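Local atomic coordinates of neutral ceramidase (Pseudomonas aeruginosa, PDB entry 2ZWS), a protein that hydrolyses the N-acyl linkage of ceramides to release sphingosine and a free fatty acid, and also catalyses the reverse synthesis, using one zinc ion per subunit. Residues L406-E411 and V436-Y441; I198-V203 and A240-N245; N90-A95 and G440-Y445; S297-V302 and P394-R399. All coordinates share one frame; numbering follows the deposited sequence. Where two conformers were deposited one is given.

Interaction 1: L406-E411 and V436-Y441; sequences LGAPAE and VVFNGY. With ZN (zinc ion), chain B.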
loop_
_atom_site.group_PDB
_atom_site.type_symbol
_atom_site.label_atom_id
_atom_site.label_comp_id
_atom_site.label_asym_id
_atom_site.label_seq_id
_atom_site.Cartn_x
_atom_site.Cartn_y
_atom_site.Cartn_z
ATOM N N LEU A 406 3.924 -5.693 15.267
ATOM C CA LEU A 406 3.867 -4.274 15.587
ATOM C C LEU A 406 3.426 -3.480 14.383
ATOM O O LEU A 406 3.909 -3.717 13.269
ATOM C CB LEU A 406 5.245 -3.752 15.986
ATOM C CG LEU A 406 5.879 -4.090 17.345
ATOM C CD1 LEU A 406 5.708 -5.504 17.808
ATOM C CD2 LEU A 406 7.384 -3.716 17.328
ATOM N N GLY A 407 2.508 -2.533 14.605
ATOM C CA GLY A 407 2.067 -1.660 13.526
ATOM C C GLY A 407 2.622 -0.269 13.825
ATOM O O GLY A 407 2.234 0.353 14.830
ATOM N N ALA A 408 3.530 0.209 12.972
ATOM C CA ALA A 408 4.196 1.493 13.165
ATOM C C ALA A 408 3.871 2.458 12.024
ATOM O O ALA A 408 3.989 2.072 10.852
ATOM C CB ALA A 408 5.687 1.266 13.286
ATOM N N PRO A 409 3.486 3.714 12.369
ATOM C CA PRO A 409 2.974 4.669 11.384
ATOM C C PRO A 409 3.989 5.484 10.601
ATOM O O PRO A 409 3.824 6.704 10.433
ATOM C CB PRO A 409 2.106 5.604 12.238
ATOM C CG PRO A 409 2.882 5.668 13.572
ATOM C CD PRO A 409 3.388 4.240 13.751
ATOM N N ALA A 410 5.055 4.831 10.157
ATOM C CA ALA A 410 6.088 5.555 9.413
ATOM C C ALA A 410 6.977 4.585 8.616
ATOM O O ALA A 410 6.766 3.366 8.642
ATOM C CB ALA A 410 6.963 6.398 10.380
ATOM N N GLU A 411 7.961 5.142 7.900
ATOM C CA GLU A 411 8.977 4.354 7.187
ATOM C C GLU A 411 10.214 4.261 8.057
ATOM O O GLU A 411 10.909 5.252 8.214
ATOM C CB GLU A 411 9.377 5.027 5.863
ATOM C CG GLU A 411 8.238 5.626 5.072
ATOM C CD GLU A 411 8.543 5.719 3.591
ATOM O OE1 GLU A 411 9.358 4.910 3.023
ATOM O OE2 GLU A 411 7.943 6.601 2.960
ATOM N N VAL A 436 9.128 -11.377 16.733
ATOM C CA VAL A 436 8.535 -10.038 16.670
ATOM C C VAL A 436 8.630 -9.553 15.236
ATOM O O VAL A 436 9.706 -9.530 14.665
ATOM C CB VAL A 436 9.269 -9.070 17.616
ATOM C CG1 VAL A 436 8.720 -7.654 17.488
ATOM C CG2 VAL A 436 9.167 -9.565 19.062
ATOM N N VAL A 437 7.482 -9.257 14.638
ATOM C CA VAL A 437 7.445 -8.773 13.261
ATOM C C VAL A 437 7.122 -7.273 13.285
ATOM O O VAL A 437 6.142 -6.864 13.908
ATOM C CB VAL A 437 6.371 -9.496 12.437
ATOM C CG1 VAL A 437 6.290 -8.879 11.048
ATOM C CG2 VAL A 437 6.716 -10.969 12.320
ATOM N N PHE A 438 7.956 -6.472 12.630
ATOM C CA PHE A 438 7.768 -5.035 12.627
ATOM C C PHE A 438 7.105 -4.628 11.317
ATOM O O PHE A 438 7.724 -4.747 10.284
ATOM C CB PHE A 438 9.135 -4.362 12.770
ATOM C CG PHE A 438 9.064 -2.877 12.893
ATOM C CD1 PHE A 438 9.062 -2.263 14.135
ATOM C CD2 PHE A 438 8.983 -2.079 11.750
ATOM C CE1 PHE A 438 8.984 -0.864 14.250
ATOM C CE2 PHE A 438 8.921 -0.681 11.853
ATOM C CZ PHE A 438 8.909 -0.077 13.109
ATOM N N ASN A 439 5.850 -4.196 11.354
ATOM C CA ASN A 439 5.160 -3.763 10.139
ATOM C C ASN A 439 5.063 -2.243 10.108
ATOM O O ASN A 439 4.234 -1.675 10.805
ATOM C CB ASN A 439 3.762 -4.424 10.106
ATOM C CG ASN A 439 3.097 -4.375 8.727
ATOM O OD1 ASN A 439 3.285 -3.425 7.927
ATOM N ND2 ASN A 439 2.303 -5.387 8.450
ATOM N N GLY A 440 5.940 -1.585 9.343
ATOM C CA GLY A 440 5.880 -0.130 9.091
ATOM C C GLY A 440 4.690 0.187 8.189
ATOM O O GLY A 440 3.983 -0.729 7.731
ATOM N N TYR A 441 4.470 1.471 7.919
ATOM C CA TYR A 441 3.375 1.916 7.040
ATOM C C TYR A 441 2.003 1.475 7.564
ATOM O O TYR A 441 1.107 1.173 6.773
ATOM C CB TYR A 441 3.539 1.394 5.605
ATOM C CG TYR A 441 4.916 1.631 5.028
ATOM C CD1 TYR A 441 5.214 2.821 4.367
ATOM C CD2 TYR A 441 5.931 0.678 5.173
ATOM C CE1 TYR A 441 6.507 3.055 3.833
ATOM C CE2 TYR A 441 7.214 0.889 4.663
ATOM C CZ TYR A 441 7.498 2.083 4.006
ATOM O OH TYR A 441 8.766 2.254 3.532
HETATM ZN ZN ZN B . 9.262 5.587 1.080
HETATM O O HOH W 1 8.782 6.791 -0.591
#
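Leu406 and Gly407 run parallel to Phe438 and Asn439 as paired strands, joined by Leu406 N to Val437 O at 2.9 Å (N-H...O angle 174°), Asn439 N to Leu406 O and Ala408 N to Asn439 O. Beyond the strand ends the two chains stay together, because Tyr441 N also donates to Ala410 O, at 3.1 Å. On the face shared by Leu406 and Phe438 the contact is apolar. The leucine fork spreads over two partners, CD1 lying 3.7 Å from CG1 of Val436 and CD2 close to CD1 of Phe438. Ala408 is small enough to bring its CB within 3.5 Å of CZ of the Phe438 ring. At the far end the chemistry turns polar. Glu411, extended beyond CG (chi2 -155°), grips zinc with both oxygens, OE1 at 2.1 Å and OE2 at 2.5 Å from the metal. Tyr441 OH donates to Glu411 OE1 at 2.8 Å, coming from above the carboxylate plane, while the hydroxyl of Tyr445 is hydrogen-bonded to OE2; two phenols and the metal together hold the carboxylate's rotation. His97, His204 and Tyr448 complete the protein ligands, and a water binds as well. Phe479 of helix 471-488 packs on Leu406 and Ala408, helix 414-428 covers Leu406 and Val436, and strand 392-400 flanks strand 403-407 on its other side.

Interaction 2: I198-V203 and A240-N245; sequences ISWFPV and AFAQTN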
loop_
_atom_site.group_PDB
_atom_site.type_symbol
_atom_site.label_atom_id
_atom_site.label_comp_id
_atom_site.label_asym_id
_atom_site.label_seq_id
_atom_site.Cartn_x
_atom_site.Cartn_y
_atom_site.Cartn_z
ATOM N N ILE A 198 0.454 -14.223 4.672
ATOM C CA ILE A 198 1.007 -12.866 4.740
ATOM C C ILE A 198 2.535 -12.995 4.778
ATOM O O ILE A 198 3.079 -13.693 5.643
ATOM C CB ILE A 198 0.538 -12.092 6.006
ATOM C CG1 ILE A 198 -1.006 -12.078 6.136
ATOM C CG2 ILE A 198 1.157 -10.674 6.021
ATOM C CD1 ILE A 198 -1.468 -11.759 7.560
ATOM N N SER A 199 3.193 -12.341 3.825
ATOM C CA SER A 199 4.670 -12.249 3.780
ATOM C C SER A 199 5.111 -10.845 4.224
ATOM O O SER A 199 4.549 -9.842 3.760
ATOM C CB SER A 199 5.177 -12.495 2.348
ATOM O OG SER A 199 6.455 -11.914 2.124
ATOM N N TRP A 200 6.093 -10.766 5.129
ATOM C CA TRP A 200 6.663 -9.464 5.522
ATOM C C TRP A 200 8.110 -9.426 5.076
ATOM O O TRP A 200 8.915 -10.297 5.442
ATOM C CB TRP A 200 6.655 -9.264 7.041
ATOM C CG TRP A 200 5.306 -9.015 7.638
ATOM C CD1 TRP A 200 4.707 -7.805 7.814
ATOM C CD2 TRP A 200 4.409 -9.996 8.196
ATOM N NE1 TRP A 200 3.481 -7.958 8.426
ATOM C CE2 TRP A 200 3.271 -9.290 8.681
ATOM C CE3 TRP A 200 4.457 -11.401 8.347
ATOM C CZ2 TRP A 200 2.190 -9.927 9.301
ATOM C CZ3 TRP A 200 3.353 -12.046 8.962
ATOM C CH2 TRP A 200 2.233 -11.297 9.430
ATOM N N PHE A 201 8.442 -8.423 4.281
ATOM C CA PHE A 201 9.809 -8.268 3.771
ATOM C C PHE A 201 9.989 -6.807 3.344
ATOM O O PHE A 201 9.115 -6.275 2.660
ATOM C CB PHE A 201 10.072 -9.196 2.576
ATOM C CG PHE A 201 11.398 -8.961 1.923
ATOM C CD1 PHE A 201 11.467 -8.297 0.705
ATOM C CD2 PHE A 201 12.585 -9.435 2.504
ATOM C CE1 PHE A 201 12.695 -8.045 0.089
ATOM C CE2 PHE A 201 13.841 -9.176 1.897
ATOM C CZ PHE A 201 13.894 -8.497 0.680
ATOM N N PRO A 202 11.089 -6.146 3.755
ATOM C CA PRO A 202 11.194 -4.713 3.417
ATOM C C PRO A 202 11.864 -4.435 2.083
ATOM O O PRO A 202 13.018 -4.822 1.865
ATOM C CB PRO A 202 12.049 -4.143 4.563
ATOM C CG PRO A 202 12.973 -5.334 4.944
ATOM C CD PRO A 202 12.221 -6.623 4.585
ATOM N N VAL A 203 11.153 -3.728 1.210
ATOM C CA VAL A 203 11.722 -3.217 -0.040
ATOM C C VAL A 203 10.741 -2.195 -0.603
ATOM O O VAL A 203 9.553 -2.501 -0.688
ATOM C CB VAL A 203 12.032 -4.357 -1.076
ATOM C CG1 VAL A 203 10.751 -5.161 -1.494
ATOM C CG2 VAL A 203 12.792 -3.786 -2.293
ATOM N N ALA A 240 -1.009 -11.651 0.934
ATOM C CA ALA A 240 -0.556 -10.264 1.178
ATOM C C ALA A 240 0.982 -10.224 1.241
ATOM O O ALA A 240 1.600 -11.033 1.905
ATOM C CB ALA A 240 -1.151 -9.708 2.484
ATOM N N PHE A 241 1.579 -9.248 0.556
ATOM C CA PHE A 241 2.984 -8.947 0.708
ATOM C C PHE A 241 3.087 -7.602 1.403
ATOM O O PHE A 241 2.780 -6.544 0.801
ATOM C CB PHE A 241 3.691 -8.979 -0.652
ATOM C CG PHE A 241 3.937 -10.372 -1.111
ATOM C CD1 PHE A 241 2.885 -11.103 -1.651
ATOM C CD2 PHE A 241 5.186 -10.982 -0.946
ATOM C CE1 PHE A 241 3.063 -12.446 -2.043
ATOM C CE2 PHE A 241 5.369 -12.321 -1.350
ATOM C CZ PHE A 241 4.304 -13.047 -1.866
ATOM N N ALA A 242 3.479 -7.666 2.677
ATOM C CA ALA A 242 3.568 -6.515 3.576
ATOM C C ALA A 242 5.019 -6.047 3.769
ATOM O O ALA A 242 5.984 -6.771 3.447
ATOM C CB ALA A 242 2.972 -6.855 4.936
ATOM N N GLN A 243 5.155 -4.822 4.259
ATOM C CA GLN A 243 6.466 -4.217 4.562
ATOM C C GLN A 243 6.935 -4.472 5.987
ATOM O O GLN A 243 6.126 -4.759 6.867
ATOM C CB GLN A 243 6.411 -2.687 4.378
ATOM C CG GLN A 243 6.163 -2.273 2.940
ATOM C CD GLN A 243 7.382 -2.410 2.057
ATOM O OE1 GLN A 243 8.474 -2.858 2.495
ATOM N NE2 GLN A 243 7.229 -1.977 0.806
ATOM N N THR A 244 8.247 -4.356 6.216
ATOM C CA THR A 244 8.771 -4.204 7.586
ATOM C C THR A 244 9.427 -2.824 7.755
ATOM O O THR A 244 8.729 -1.811 7.787
ATOM C CB THR A 244 9.682 -5.379 8.042
ATOM O OG1 THR A 244 10.844 -5.461 7.213
ATOM C CG2 THR A 244 8.926 -6.682 7.974
ATOM N N ASN A 245 10.755 -2.791 7.845
ATOM C CA ASN A 245 11.490 -1.559 8.008
ATOM C C ASN A 245 12.203 -1.298 6.670
ATOM O O ASN A 245 13.342 -1.730 6.454
ATOM C CB ASN A 245 12.482 -1.634 9.204
ATOM C CG ASN A 245 13.024 -3.054 9.465
ATOM O OD1 ASN A 245 12.818 -3.616 10.553
ATOM N ND2 ASN A 245 13.727 -3.622 8.485
HETATM O O HOH W 2 6.404 -9.099 1.626
#
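Gln243 bends at its second torsion (chi2 -76°), which folds its amide back to the backbone of Val203, whereas Thr244, with chi1 62°, sets OG1 against the Pro202 ring, 3.1 Å from CG. The amide makes a two-point grip: OE1 accepts from Val203 N on a lone pair in the carbonyl plane at 3.1 Å, and NE2 gives a hydrogen to Val203 O at 2.8 Å. A glutamine suits this place because one flat group both accepts and donates; its NE2 also serves Thr96 O. Upstream, the parallel strands pair through Ser199 N to Ala240 O, Ala242 N to Ser199 O and Phe201 N to Ala242 O. Trp200 sets CD1 3.5 Å from CB of Ala242, whose single methyl fits beside the indole, and Gln243 O lies at the ring edge in plane. A water links Ser199 OG to Ala242 O. Helices 218-231 and 265-286 pack on Phe241, strand 181-189 lies beside strand 194-200, and Tyr58 of strand 55-61 meets Ile198, Trp200 and Ala242.

Interaction 3: N90-A95 and G440-Y445; sequences NVMLAA and GYANAY. With FMT (formic acid), chain D.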
loop_
_atom_site.group_PDB
_atom_site.type_symbol
_atom_site.label_atom_id
_atom_site.label_comp_id
_atom_site.label_asym_id
_atom_site.label_seq_id
_atom_site.Cartn_x
_atom_site.Cartn_y
_atom_site.Cartn_z
ATOM N N ASN A 90 -8.332 -3.784 17.860
ATOM C CA ASN A 90 -8.199 -5.071 17.160
ATOM C C ASN A 90 -8.237 -4.985 15.643
ATOM O O ASN A 90 -8.450 -6.004 14.970
ATOM C CB ASN A 90 -9.209 -6.102 17.679
ATOM C CG ASN A 90 -10.613 -5.805 17.235
ATOM O OD1 ASN A 90 -10.938 -4.660 16.909
ATOM N ND2 ASN A 90 -11.478 -6.825 17.266
ATOM N N VAL A 91 -7.976 -3.786 15.105
ATOM C CA VAL A 91 -7.957 -3.610 13.651
ATOM C C VAL A 91 -6.620 -2.960 13.289
ATOM O O VAL A 91 -6.326 -1.849 13.787
ATOM C CB VAL A 91 -9.148 -2.695 13.169
ATOM C CG1 VAL A 91 -8.998 -2.409 11.673
ATOM C CG2 VAL A 91 -10.535 -3.290 13.500
ATOM N N MET A 92 -5.834 -3.619 12.429
ATOM C CA MET A 92 -4.560 -3.044 11.961
ATOM C C MET A 92 -4.632 -2.867 10.459
ATOM O O MET A 92 -4.942 -3.803 9.746
ATOM C CB MET A 92 -3.362 -3.953 12.315
ATOM C CG MET A 92 -2.018 -3.352 11.946
ATOM S SD MET A 92 -0.616 -4.405 12.390
ATOM C CE MET A 92 -0.753 -4.438 14.189
ATOM N N LEU A 93 -4.308 -1.657 9.999
ATOM C CA LEU A 93 -4.312 -1.357 8.563
ATOM C C LEU A 93 -2.897 -1.040 8.144
ATOM O O LEU A 93 -2.251 -0.236 8.800
ATOM C CB LEU A 93 -5.204 -0.135 8.282
ATOM C CG LEU A 93 -6.642 -0.149 8.801
ATOM C CD1 LEU A 93 -7.342 1.139 8.366
ATOM C CD2 LEU A 93 -7.444 -1.368 8.318
ATOM N N ALA A 94 -2.385 -1.679 7.102
ATOM C CA ALA A 94 -1.024 -1.431 6.646
ATOM C C ALA A 94 -1.010 -1.297 5.135
ATOM O O ALA A 94 -1.983 -1.646 4.456
ATOM C CB ALA A 94 -0.133 -2.542 7.101
ATOM N N ALA A 95 0.070 -0.740 4.607
ATOM C CA ALA A 95 0.177 -0.511 3.168
ATOM C C ALA A 95 1.460 -1.125 2.600
ATOM O O ALA A 95 2.488 -1.235 3.301
ATOM C CB ALA A 95 0.206 0.982 2.932
ATOM N N GLY A 440 5.940 -1.585 9.343
ATOM C CA GLY A 440 5.880 -0.130 9.091
ATOM C C GLY A 440 4.690 0.187 8.189
ATOM O O GLY A 440 3.983 -0.729 7.731
ATOM N N TYR A 441 4.470 1.471 7.919
ATOM C CA TYR A 441 3.375 1.916 7.040
ATOM C C TYR A 441 2.003 1.475 7.564
ATOM O O TYR A 441 1.107 1.173 6.773
ATOM C CB TYR A 441 3.539 1.394 5.605
ATOM C CG TYR A 441 4.916 1.631 5.028
ATOM C CD1 TYR A 441 5.214 2.821 4.367
ATOM C CD2 TYR A 441 5.931 0.678 5.173
ATOM C CE1 TYR A 441 6.507 3.055 3.833
ATOM C CE2 TYR A 441 7.214 0.889 4.663
ATOM C CZ TYR A 441 7.498 2.083 4.006
ATOM O OH TYR A 441 8.766 2.254 3.532
ATOM N N ALA A 442 1.832 1.460 8.885
ATOM C CA ALA A 442 0.547 1.005 9.469
ATOM C C ALA A 442 -0.210 2.119 10.203
ATOM O O ALA A 442 0.389 2.869 11.006
ATOM C CB ALA A 442 0.769 -0.173 10.427
ATOM N N ASN A 443 -1.517 2.217 9.919
ATOM C CA ASN A 443 -2.480 3.041 10.651
ATOM C C ASN A 443 -2.392 4.560 10.479
ATOM O O ASN A 443 -3.408 5.240 10.656
ATOM C CB ASN A 443 -2.536 2.681 12.142
ATOM C CG ASN A 443 -2.917 1.227 12.396
ATOM O OD1 ASN A 443 -2.389 0.603 13.343
ATOM N ND2 ASN A 443 -3.852 0.704 11.625
ATOM N N ALA A 444 -1.211 5.090 10.160
ATOM C CA ALA A 444 -1.050 6.506 9.781
ATOM C C ALA A 444 0.245 6.602 9.015
ATOM O O ALA A 444 0.941 5.587 8.840
ATOM C CB ALA A 444 -1.033 7.416 11.004
ATOM N N TYR A 445 0.583 7.804 8.569
ATOM C CA TYR A 445 1.869 7.991 7.907
ATOM C C TYR A 445 2.516 9.262 8.387
ATOM O O TYR A 445 1.959 10.343 8.244
ATOM C CB TYR A 445 1.670 8.032 6.394
ATOM C CG TYR A 445 2.973 8.171 5.668
ATOM C CD1 TYR A 445 3.813 7.068 5.456
ATOM C CD2 TYR A 445 3.392 9.425 5.229
ATOM C CE1 TYR A 445 5.059 7.233 4.803
ATOM C CE2 TYR A 445 4.589 9.586 4.556
ATOM C CZ TYR A 445 5.434 8.498 4.356
ATOM O OH TYR A 445 6.624 8.660 3.708
HETATM C C FMT D . -1.272 10.931 7.799
HETATM O O1 FMT D . -1.410 9.841 8.407
HETATM O O2 FMT D . -2.211 11.548 7.248
#
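The loop that follows strand 435-439 meets the end of strand 91-95 here, just before the zinc ligand His97, and the two backbones are joined by a single bridge between Ala94 and Ala442. Their CA atoms come within 4.0 Å, an approach that the small methyl side chains of both residues permit. Asn443 N donates to Leu93 O at 2.8 Å with a bent N-H...O angle of 135°, and Ala95 N makes a weak bond to Tyr441 O at 3.1 Å. Two CA-H...O contacts supplement them: Ala442 CA lies 3.1 Å from Leu93 O, and Ala94 CA sits close to Tyr441 O. Apolar contact is modest. CB of Ala442 approaches CB of Ala94 at 4.2 Å, while CB of Tyr441 rests near Ala95. The side chains of Asn443 and Leu93 cross at about a right angle. Farther along the loop, Tyr445 N donates to O1 of a formic acid molecule, probably from the crystallisation liquor, at 2.9 Å; Gln68 and Ser106, inferred like Tyr445 to bind substrate, hold the same molecule. The arrangement is that of an active-site loop laid against the end of a sheet strand, carrying Tyr441 beside His97 and Tyr445 into the inferred substrate site.

Interaction 4: S297-V302 and P394-R399; sequences SRFRFV and PIQMFR. With PLM (palmitic acid), chain G.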
loop_
_atom_site.group_PDB
_atom_site.type_symbol
_atom_site.label_atom_id
_atom_site.label_comp_id
_atom_site.label_asym_id
_atom_site.label_seq_id
_atom_site.Cartn_x
_atom_site.Cartn_y
_atom_site.Cartn_z
ATOM N N SER A 297 -4.027 -7.771 22.161
ATOM C CA SER A 297 -3.582 -6.571 21.465
ATOM C C SER A 297 -3.579 -5.362 22.380
ATOM O O SER A 297 -4.233 -5.355 23.454
ATOM C CB SER A 297 -4.500 -6.298 20.272
ATOM O OG SER A 297 -5.808 -6.024 20.757
ATOM N N ARG A 298 -2.845 -4.332 21.944
ATOM C CA ARG A 298 -2.915 -3.014 22.595
ATOM C C ARG A 298 -2.848 -1.951 21.505
ATOM O O ARG A 298 -2.322 -2.200 20.412
ATOM C CB ARG A 298 -1.758 -2.794 23.583
ATOM C CG ARG A 298 -1.789 -3.670 24.821
ATOM C CD ARG A 298 -2.949 -3.356 25.785
ATOM N NE ARG A 298 -2.763 -4.097 27.029
ATOM C CZ ARG A 298 -3.017 -5.402 27.166
ATOM N NH1 ARG A 298 -3.480 -6.114 26.145
ATOM N NH2 ARG A 298 -2.792 -6.005 28.323
ATOM N N PHE A 299 -3.394 -0.784 21.826
ATOM C CA PHE A 299 -3.415 0.329 20.895
ATOM C C PHE A 299 -3.455 1.620 21.692
ATOM O O PHE A 299 -4.168 1.706 22.703
ATOM C CB PHE A 299 -4.672 0.284 20.016
ATOM C CG PHE A 299 -4.844 1.498 19.146
ATOM C CD1 PHE A 299 -4.389 1.483 17.834
ATOM C CD2 PHE A 299 -5.449 2.660 19.638
ATOM C CE1 PHE A 299 -4.494 2.603 17.033
ATOM C CE2 PHE A 299 -5.582 3.770 18.828
ATOM C CZ PHE A 299 -5.108 3.750 17.538
ATOM N N ARG A 300 -2.733 2.622 21.201
ATOM C CA ARG A 300 -2.735 3.944 21.800
ATOM C C ARG A 300 -2.511 5.005 20.736
ATOM O O ARG A 300 -1.563 4.887 19.971
ATOM C CB ARG A 300 -1.552 4.025 22.789
ATOM C CG ARG A 300 -1.981 4.502 24.092
ATOM C CD ARG A 300 -1.048 5.525 24.653
ATOM N NE ARG A 300 0.339 5.125 24.834
ATOM C CZ ARG A 300 1.261 5.973 25.288
ATOM N NH1 ARG A 300 0.897 7.209 25.585
ATOM N NH2 ARG A 300 2.530 5.595 25.464
ATOM N N PHE A 301 -3.355 6.044 20.703
ATOM C CA PHE A 301 -2.949 7.300 20.068
ATOM C C PHE A 301 -2.027 8.073 21.009
ATOM O O PHE A 301 -2.374 8.311 22.173
ATOM C CB PHE A 301 -4.139 8.175 19.696
ATOM C CG PHE A 301 -4.857 7.744 18.437
ATOM C CD1 PHE A 301 -4.196 7.737 17.204
ATOM C CD2 PHE A 301 -6.214 7.415 18.464
ATOM C CE1 PHE A 301 -4.860 7.391 16.028
ATOM C CE2 PHE A 301 -6.904 7.029 17.277
ATOM C CZ PHE A 301 -6.225 7.004 16.075
ATOM N N VAL A 302 -0.870 8.463 20.495
ATOM C CA VAL A 302 0.153 9.178 21.293
ATOM C C VAL A 302 0.356 10.588 20.766
ATOM O O VAL A 302 0.621 10.775 19.582
ATOM C CB VAL A 302 1.510 8.431 21.264
ATOM C CG1 VAL A 302 2.518 9.103 22.177
ATOM C CG2 VAL A 302 1.315 6.978 21.681
ATOM N N PRO A 394 -0.773 6.640 15.967
ATOM C CA PRO A 394 -1.178 5.362 16.524
ATOM C C PRO A 394 0.031 4.453 16.734
ATOM O O PRO A 394 0.912 4.354 15.851
ATOM C CB PRO A 394 -2.079 4.781 15.426
ATOM C CG PRO A 394 -1.476 5.300 14.126
ATOM C CD PRO A 394 -0.945 6.700 14.498
ATOM N N ILE A 395 0.043 3.794 17.896
ATOM C CA ILE A 395 1.015 2.757 18.194
ATOM C C ILE A 395 0.172 1.512 18.521
ATOM O O ILE A 395 -0.780 1.594 19.315
ATOM C CB ILE A 395 1.878 3.142 19.426
ATOM C CG1 ILE A 395 2.673 4.466 19.207
ATOM C CG2 ILE A 395 2.782 1.973 19.842
ATOM C CD1 ILE A 395 3.631 4.387 18.044
ATOM N N GLN A 396 0.505 0.364 17.926
ATOM C CA GLN A 396 -0.322 -0.818 18.052
ATOM C C GLN A 396 0.544 -2.061 18.027
ATOM O O GLN A 396 1.556 -2.121 17.296
ATOM C CB GLN A 396 -1.293 -0.861 16.871
ATOM C CG GLN A 396 -2.347 -1.972 17.003
ATOM C CD GLN A 396 -3.308 -1.935 15.849
ATOM O OE1 GLN A 396 -2.875 -1.869 14.706
ATOM N NE2 GLN A 396 -4.627 -1.956 16.137
ATOM N N MET A 397 0.108 -3.067 18.788
ATOM C CA MET A 397 0.730 -4.389 18.769
ATOM C C MET A 397 -0.343 -5.452 18.871
ATOM O O MET A 397 -1.293 -5.313 19.656
ATOM C CB MET A 397 1.701 -4.587 19.936
ATOM C CG MET A 397 2.925 -3.700 19.925
ATOM S SD MET A 397 4.000 -3.906 21.362
ATOM C CE MET A 397 4.377 -5.660 21.254
ATOM N N PHE A 398 -0.212 -6.493 18.039
ATOM C CA PHE A 398 -1.037 -7.695 18.162
ATOM C C PHE A 398 -0.153 -8.799 18.724
ATOM O O PHE A 398 1.015 -8.907 18.348
ATOM C CB PHE A 398 -1.515 -8.205 16.800
ATOM C CG PHE A 398 -2.638 -7.411 16.180
ATOM C CD1 PHE A 398 -3.274 -6.368 16.858
ATOM C CD2 PHE A 398 -3.079 -7.749 14.909
ATOM C CE1 PHE A 398 -4.307 -5.649 16.257
ATOM C CE2 PHE A 398 -4.134 -7.048 14.311
ATOM C CZ PHE A 398 -4.749 -6.013 14.990
ATOM N N ARG A 399 -0.712 -9.616 19.609
ATOM C CA ARG A 399 -0.069 -10.874 19.959
ATOM C C ARG A 399 -0.874 -11.984 19.261
ATOM O O ARG A 399 -2.109 -12.042 19.388
ATOM C CB ARG A 399 -0.078 -11.120 21.475
ATOM C CG ARG A 399 0.341 -12.566 21.771
ATOM C CD ARG A 399 0.445 -12.887 23.237
ATOM N NE ARG A 399 1.039 -14.218 23.371
ATOM C CZ ARG A 399 1.724 -14.641 24.435
ATOM N NH1 ARG A 399 1.865 -13.853 25.500
ATOM N NH2 ARG A 399 2.252 -15.861 24.435
HETATM C C1 PLM G . -6.364 -5.311 29.399
HETATM O O1 PLM G . -7.104 -5.987 28.639
HETATM O O2 PLM G . -5.397 -5.872 29.969
HETATM C C2 PLM G . -6.636 -3.844 29.631
HETATM C C3 PLM G . -6.781 -3.139 28.286
HETATM C C4 PLM G . -7.224 -1.695 28.484
HETATM C C5 PLM G . -8.706 -1.524 28.809
HETATM C C6 PLM G . -9.073 -0.052 28.658
HETATM C C7 PLM G . -9.041 0.673 29.999
HETATM C C8 PLM G . -7.840 1.600 30.132
HETATM C C9 PLM G . -7.959 2.467 31.383
HETATM C CA PLM G . -6.720 2.375 32.267
HETATM C CB PLM G . -5.734 3.499 31.960
HETATM C CC PLM G . -4.322 2.939 31.840
HETATM C CD PLM G . -3.370 3.601 32.831
HETATM C CE PLM G . -2.106 2.775 33.045
HETATM C CF PLM G . -0.998 3.167 32.071
HETATM C CG PLM G . -0.215 4.381 32.557
#
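Arg298 and Met397, and Arg300 and Ile395, form the hydrogen-bonded pairs of this antiparallel contact, each joined by two backbone bonds, such as Ile395 N to Arg300 O at 2.8 Å and its return bond from Arg300 N to Ile395 O. Between them the non-hydrogen-bonded pair Phe299 with Gln396 brings a CA-H group to a carbonyl, Phe299 CA lying 3.3 Å from Ile395 O. The face carrying Phe299, Phe301 and Pro394 holds apolar packing. CE1 of Phe299 lies 3.6 Å from CB of Pro394, and CE1 of Phe301 meets the same carbon at 3.9 Å. CZ of Phe299 stands over the centre of the Phe301 ring, an edge-to-face arrangement that fills this corner with flat carbon surfaces. On the reverse face CG2 of Val302 touches CG1 of Ile395 at 3.8 Å and also sits over the Arg300 guanidinium. Among polar groups, Gln396 extends fully (chi1 -172°, chi2 178°), passing CD1 of Phe299 with its amide plane turned 71° from the ring. Arg298 bends back so that NH1 reaches Ser297 O at 2.9 Å, and it forms a salt bridge with Asp296. Its NH2 lies 3.1 Å from O2 of palmitic acid, which approaches over one guanidinium face. One face is thus largely aromatic, with Gln396 NE2 tying it to Val91 O; on the other Arg298, though paired with Asp296, probably still helps attract the fatty-acid carboxylate.

In the fold
Interactions 1 and 4 belong to one four-stranded sheet, tied by Gly407 N to Gln396 O at 2.9 Å, whereas interactions 2 and 3 reach the large mixed sheet. Strand 435-439 and its loop bridge the two sheets: Gly440 N lies 3.2 Å from Thr244 O of interaction 2, and residues 440-441 are shared by interactions 1 and 3. Interaction 4 meets interaction 3 through packing, Asn443 CB lying 3.5 Å from Pro394 CG. The zinc site lies at the junction of interactions 1 and 3, whose centres are about 7 Å apart, with Glu411 OE2 2.6 Å from Tyr445 OH; Gln243 of interaction 2 packs on Tyr441. Interactions 2 and 4 do not touch, their centres about 19 Å apart.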